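Local coordinates for protein salicylate 5-hydroxylase, large oxygenase component (Ralstonia sp., PDB 7C8Z) that hydroxylates salicylate at the ring 5-position to give gentisate, as the oxygenase component of a multicomponent system, using a Rieske [2Fe-2S] cluster and a mononuclear iron, at residues S41-F46 / H406-E411; T86-E90 / H343-G348. All coordinates share one frame; numbering follows the deposited sequence.

Contact 1: residues S41-F46 / H406-E411; sequences SSRVPF and HRTVIE
Arg-43 grips the carboxylate of Glu-411 side-on, with NE and NH2 both given to one oxygen. Arg-43 NE stands 2.7 Å from Glu-411 OE2 on its anti side, and NH2 comes in on the syn side. Both nitrogens reach that oxygen from the same face of the carboxylate. The two flat groups are only 20° apart. Arg-43 gets there by a bend at chi2 (-128°), while Glu-411 runs extended beyond CG. Val-409 CG2 lies over one face of the Arg-43 guanidinium. Arg-407 runs alongside Arg-43, pointing the same way.

The two loops run antiparallel, with a single bridge between Pro-45 and Arg-407. Two backbone bonds flank it: Thr-408 N to Val-44 O (2.6 Å) and Phe-46 N to His-406 O. Ile-410 N to Ser-42 O follows further along. Thr-408 OG1 adds a weak bond to Val-44 O. Chi1 of Thr-408 (70°) sets OG1 between backbone N and carbonyl carbon, and Thr-408 CG2 meets the ring edge 3.5 Å from Phe-46 CE1.

Phe-46 and His-406 lie side by side, pointing the same way. His-406 CB sits over the Phe-46 ring face, 3.7 Å from its centroid, and the imidazole edge turns to that face in a T-shaped stack. Ile-410 CD1 meets Val-44 CG2 at 3.8 Å, on the side where helix 427-440 packs.

His-171 of the second subunit packs on Arg-43 and Val-409. Backbone bonds and the salt bridge join the loop before helix 52-63 to the catalytic-domain loop at this subunit interface. Glu-411 would offset part of the positive charge of the two neighbouring arginines.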
loop_
_atom_site.group_PDB
_atom_site.type_symbol
_atom_site.label_atom_id
_atom_site.label_comp_id
_atom_site.label_asym_id
_atom_site.label_seq_id
_atom_site.Cartn_x
_atom_site.Cartn_y
_atom_site.Cartn_z
ATOM N N SER A 41 -16.317 31.459 15.906
ATOM C CA SER A 41 -16.026 30.212 15.209
ATOM C C SER A 41 -16.791 30.135 13.887
ATOM O O SER A 41 -17.343 29.087 13.532
ATOM C CB SER A 41 -16.356 29.007 16.091
ATOM O OG SER A 41 -17.743 28.972 16.385
ATOM N N SER A 42 -16.826 31.238 13.137
ATOM C CA SER A 42 -17.469 31.243 11.828
ATOM C C SER A 42 -16.490 31.025 10.687
ATOM O O SER A 42 -16.909 30.983 9.525
ATOM C CB SER A 42 -18.236 32.544 11.612
ATOM O OG SER A 42 -19.235 32.695 12.601
ATOM N N ARG A 43 -15.202 30.884 10.985
ATOM C CA ARG A 43 -14.193 30.579 9.977
ATOM C C ARG A 43 -13.218 29.592 10.601
ATOM O O ARG A 43 -12.476 29.952 11.521
ATOM C CB ARG A 43 -13.472 31.841 9.498
ATOM C CG ARG A 43 -14.392 32.985 9.080
ATOM C CD ARG A 43 -14.050 33.521 7.698
ATOM N NE ARG A 43 -15.139 34.306 7.121
ATOM C CZ ARG A 43 -14.970 35.311 6.266
ATOM N NH1 ARG A 43 -13.748 35.664 5.885
ATOM N NH2 ARG A 43 -16.022 35.966 5.788
ATOM N N VAL A 44 -13.226 28.356 10.114
ATOM C CA VAL A 44 -12.325 27.315 10.603
ATOM C C VAL A 44 -11.104 27.289 9.690
ATOM O O VAL A 44 -11.258 27.058 8.483
ATOM C CB VAL A 44 -13.007 25.942 10.635
ATOM C CG1 VAL A 44 -12.062 24.902 11.197
ATOM C CG2 VAL A 44 -14.276 26.000 11.458
ATOM N N PRO A 45 -9.898 27.495 10.213
ATOM C CA PRO A 45 -8.709 27.424 9.361
ATOM C C PRO A 45 -8.470 26.007 8.870
ATOM O O PRO A 45 -8.803 25.025 9.540
ATOM C CB PRO A 45 -7.581 27.886 10.288
ATOM C CG PRO A 45 -8.076 27.576 11.658
ATOM C CD PRO A 45 -9.559 27.805 11.612
ATOM N N PHE A 46 -7.874 25.910 7.681
ATOM C CA PHE A 46 -7.636 24.598 7.089
ATOM C C PHE A 46 -6.723 23.746 7.960
ATOM O O PHE A 46 -6.899 22.523 8.027
ATOM C CB PHE A 46 -7.038 24.751 5.689
ATOM C CG PHE A 46 -8.039 25.128 4.631
ATOM C CD1 PHE A 46 -9.342 25.461 4.968
ATOM C CD2 PHE A 46 -7.673 25.152 3.296
ATOM C CE1 PHE A 46 -10.258 25.811 3.992
ATOM C CE2 PHE A 46 -8.583 25.501 2.320
ATOM C CZ PHE A 46 -9.878 25.832 2.669
ATOM N N HIS A 406 -5.372 28.467 4.682
ATOM C CA HIS A 406 -6.654 29.072 4.357
ATOM C C HIS A 406 -7.665 28.705 5.441
ATOM O O HIS A 406 -7.335 28.087 6.457
ATOM C CB HIS A 406 -7.106 28.631 2.968
ATOM C CG HIS A 406 -7.953 29.638 2.257
ATOM N ND1 HIS A 406 -7.762 30.997 2.385
ATOM C CD2 HIS A 406 -8.996 29.485 1.408
ATOM C CE1 HIS A 406 -8.649 31.637 1.644
ATOM N NE2 HIS A 406 -9.409 30.742 1.039
ATOM N N ARG A 407 -8.924 29.072 5.223
ATOM C CA ARG A 407 -9.965 28.885 6.218
ATOM C C ARG A 407 -11.285 28.629 5.511
ATOM O O ARG A 407 -11.514 29.104 4.394
ATOM C CB ARG A 407 -10.082 30.101 7.151
ATOM C CG ARG A 407 -10.841 31.293 6.566
ATOM C CD ARG A 407 -10.037 31.997 5.478
ATOM N NE ARG A 407 -10.771 33.095 4.852
ATOM C CZ ARG A 407 -11.754 32.938 3.971
ATOM N NH1 ARG A 407 -12.140 31.722 3.602
ATOM N NH2 ARG A 407 -12.356 34.001 3.456
ATOM N N THR A 408 -12.157 27.882 6.175
ATOM C CA THR A 408 -13.504 27.708 5.664
ATOM C C THR A 408 -14.370 28.887 6.098
ATOM O O THR A 408 -13.966 29.729 6.906
ATOM C CB THR A 408 -14.113 26.393 6.153
ATOM O OG1 THR A 408 -14.377 26.479 7.558
ATOM C CG2 THR A 408 -13.166 25.225 5.893
ATOM N N VAL A 409 -15.575 28.949 5.545
ATOM C CA VAL A 409 -16.533 29.997 5.865
ATOM C C VAL A 409 -17.826 29.294 6.245
ATOM O O VAL A 409 -18.560 28.817 5.372
ATOM C CB VAL A 409 -16.758 30.970 4.701
ATOM C CG1 VAL A 409 -17.646 32.129 5.146
ATOM C CG2 VAL A 409 -15.431 31.480 4.154
ATOM N N ILE A 410 -18.094 29.197 7.543
ATOM C CA ILE A 410 -19.366 28.646 7.982
ATOM C C ILE A 410 -20.165 29.789 8.586
ATOM O O ILE A 410 -20.266 29.927 9.810
ATOM C CB ILE A 410 -19.159 27.491 8.980
ATOM C CG1 ILE A 410 -18.020 27.814 9.950
ATOM C CG2 ILE A 410 -18.832 26.206 8.246
ATOM C CD1 ILE A 410 -17.930 26.857 11.118
ATOM N N GLU A 411 -20.766 30.598 7.718
ATOM C CA GLU A 411 -21.472 31.804 8.124
ATOM C C GLU A 411 -22.950 31.735 7.791
ATOM O O GLU A 411 -23.659 32.736 7.932
ATOM C CB GLU A 411 -20.841 33.040 7.478
ATOM C CG GLU A 411 -19.515 33.442 8.098
ATOM C CD GLU A 411 -18.900 34.644 7.421
ATOM O OE1 GLU A 411 -19.614 35.315 6.646
ATOM O OE2 GLU A 411 -17.706 34.917 7.665
#

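Contact 2: residues T86-E90 / H343-G348; sequences TVIGE and HIQPNG
Val-87 CG1 rests on Gln-345 where two antiparallel sheets meet, that of the Rieske domain and that of the catalytic domain. Strands 86-88 and 343-346 belong to different sheets. Their axes cross at 68° and come within 7.3 Å, so the join is made by side chains and by the turn after Ile-88.

The tight part runs from Thr-86 and His-343 to Gly-89 and Pro-346. CG1 of Val-87 is 3.6 Å from Gln-345 CB and sits against the extended chain that leads to the amide. His-343 points its ring edge at the other strand: His-343 CE1 is 3.3 Å from Thr-86 OG1 and 3.4 Å from Val-87 O. Its chi1 of -172° sets the ring anti to the backbone N, and Gln-345 CG lies over one ring face. Gly-89 turns the chain with positive phi, and its O meets Pro-346 CD. Tyr-55, Leu-59 and Phe-63 of helix 52-63 also touch this proline.

The loose side is at Asn-347, which is exposed and lightly touched. Glu-90 spans to this margin, with CG beside Pro-346 O. Tyr-55 OH also bonds to OE2 of Glu-90. Gly-348 N gives its hydrogen to Glu-90 OE2 at 2.8 Å, nearly along the C-O axis.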
loop_
_atom_site.group_PDB
_atom_site.type_symbol
_atom_site.label_atom_id
_atom_site.label_comp_id
_atom_site.label_asym_id
_atom_site.label_seq_id
_atom_site.Cartn_x
_atom_site.Cartn_y
_atom_site.Cartn_z
ATOM N N THR A 86 -13.571 -3.365 20.254
ATOM C CA THR A 86 -13.845 -2.102 19.577
ATOM C C THR A 86 -12.719 -1.134 19.927
ATOM O O THR A 86 -11.672 -1.545 20.439
ATOM C CB THR A 86 -15.241 -1.577 19.965
ATOM O OG1 THR A 86 -15.562 -0.418 19.183
ATOM C CG2 THR A 86 -15.287 -1.218 21.444
ATOM N N VAL A 87 -12.932 0.156 19.669
ATOM C CA VAL A 87 -11.878 1.146 19.834
ATOM C C VAL A 87 -12.451 2.432 20.417
ATOM O O VAL A 87 -13.639 2.736 20.265
ATOM C CB VAL A 87 -11.156 1.427 18.496
ATOM C CG1 VAL A 87 -11.945 2.424 17.666
ATOM C CG2 VAL A 87 -9.741 1.925 18.745
ATOM N N ILE A 88 -11.592 3.176 21.112
ATOM C CA ILE A 88 -11.891 4.526 21.574
ATOM C C ILE A 88 -10.714 5.406 21.184
ATOM O O ILE A 88 -9.592 5.197 21.664
ATOM C CB ILE A 88 -12.140 4.589 23.090
ATOM C CG1 ILE A 88 -13.450 3.880 23.440
ATOM C CG2 ILE A 88 -12.181 6.040 23.550
ATOM C CD1 ILE A 88 -13.767 3.871 24.916
ATOM N N GLY A 89 -10.964 6.379 20.314
ATOM C CA GLY A 89 -9.879 7.114 19.704
ATOM C C GLY A 89 -9.042 6.174 18.867
ATOM O O GLY A 89 -9.492 5.698 17.822
ATOM N N GLU A 90 -7.828 5.876 19.324
ATOM C CA GLU A 90 -6.986 4.878 18.678
ATOM C C GLU A 90 -6.582 3.775 19.643
ATOM O O GLU A 90 -5.621 3.048 19.384
ATOM C CB GLU A 90 -5.748 5.536 18.075
ATOM C CG GLU A 90 -6.081 6.533 16.987
ATOM C CD GLU A 90 -4.876 6.905 16.162
ATOM O OE1 GLU A 90 -3.787 6.356 16.432
ATOM O OE2 GLU A 90 -5.017 7.731 15.238
ATOM N N HIS A 343 -20.183 4.674 14.115
ATOM C CA HIS A 343 -19.072 4.822 15.039
ATOM C C HIS A 343 -17.867 5.386 14.294
ATOM O O HIS A 343 -17.464 4.835 13.260
ATOM C CB HIS A 343 -18.748 3.460 15.658
ATOM C CG HIS A 343 -17.742 3.503 16.767
ATOM N ND1 HIS A 343 -17.263 2.361 17.371
ATOM C CD2 HIS A 343 -17.132 4.541 17.386
ATOM C CE1 HIS A 343 -16.396 2.693 18.311
ATOM N NE2 HIS A 343 -16.299 4.009 18.341
ATOM N N ILE A 344 -17.330 6.504 14.806
ATOM C CA ILE A 344 -16.128 7.138 14.266
ATOM C C ILE A 344 -14.910 6.587 14.992
ATOM O O ILE A 344 -14.848 6.609 16.226
ATOM C CB ILE A 344 -16.192 8.667 14.414
ATOM C CG1 ILE A 344 -17.337 9.252 13.597
ATOM C CG2 ILE A 344 -14.873 9.302 13.978
ATOM C CD1 ILE A 344 -17.457 10.732 13.763
ATOM N N GLN A 345 -13.921 6.128 14.225
ATOM C CA GLN A 345 -12.705 5.522 14.763
ATOM C C GLN A 345 -11.525 6.191 14.073
ATOM O O GLN A 345 -11.126 5.792 12.971
ATOM C CB GLN A 345 -12.711 4.013 14.542
ATOM C CG GLN A 345 -14.062 3.369 14.837
ATOM C CD GLN A 345 -14.070 1.873 14.609
ATOM O OE1 GLN A 345 -13.220 1.340 13.904
ATOM N NE2 GLN A 345 -15.026 1.186 15.218
ATOM N N PRO A 346 -10.948 7.220 14.686
ATOM C CA PRO A 346 -9.937 8.017 13.984
ATOM C C PRO A 346 -8.621 7.268 13.812
ATOM O O PRO A 346 -8.268 6.382 14.593
ATOM C CB PRO A 346 -9.766 9.243 14.888
ATOM C CG PRO A 346 -10.145 8.748 16.258
ATOM C CD PRO A 346 -11.217 7.718 16.047
ATOM N N ASN A 347 -7.894 7.640 12.756
ATOM C CA ASN A 347 -6.580 7.064 12.456
ATOM C C ASN A 347 -5.751 8.181 11.820
ATOM O O ASN A 347 -5.805 8.399 10.608
ATOM C CB ASN A 347 -6.691 5.853 11.541
ATOM C CG ASN A 347 -7.097 4.601 12.285
ATOM O OD1 ASN A 347 -8.180 4.052 12.062
ATOM N ND2 ASN A 347 -6.234 4.144 13.185
ATOM N N GLY A 348 -5.002 8.890 12.653
ATOM C CA GLY A 348 -4.256 10.044 12.191
ATOM C C GLY A 348 -5.188 11.190 11.833
ATOM O O GLY A 348 -6.409 11.062 11.800
#

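Both contacts tie catalytic-domain residues to distant parts of the chain, a loop before helix 52-63 in contact 1 and a Rieske-domain strand in contact 2. The centre of contact 2 is about 7 Å from the centre of the chain; that of contact 1 is about 25 Å from it. Yet more residues of contact 1 are buried; helix 427-440 and a second subunit both pack there. The nearest atoms of the two contacts are about 12 Å apart. In sequence, contact 2 is nested within the loop closed by contact 1. Contact 1 joins two loops by backbone bonds, a salt bridge and aromatic packing. Contact 2 relies mainly on packing between sheets, with one backbone-to-carboxylate bond at its margin.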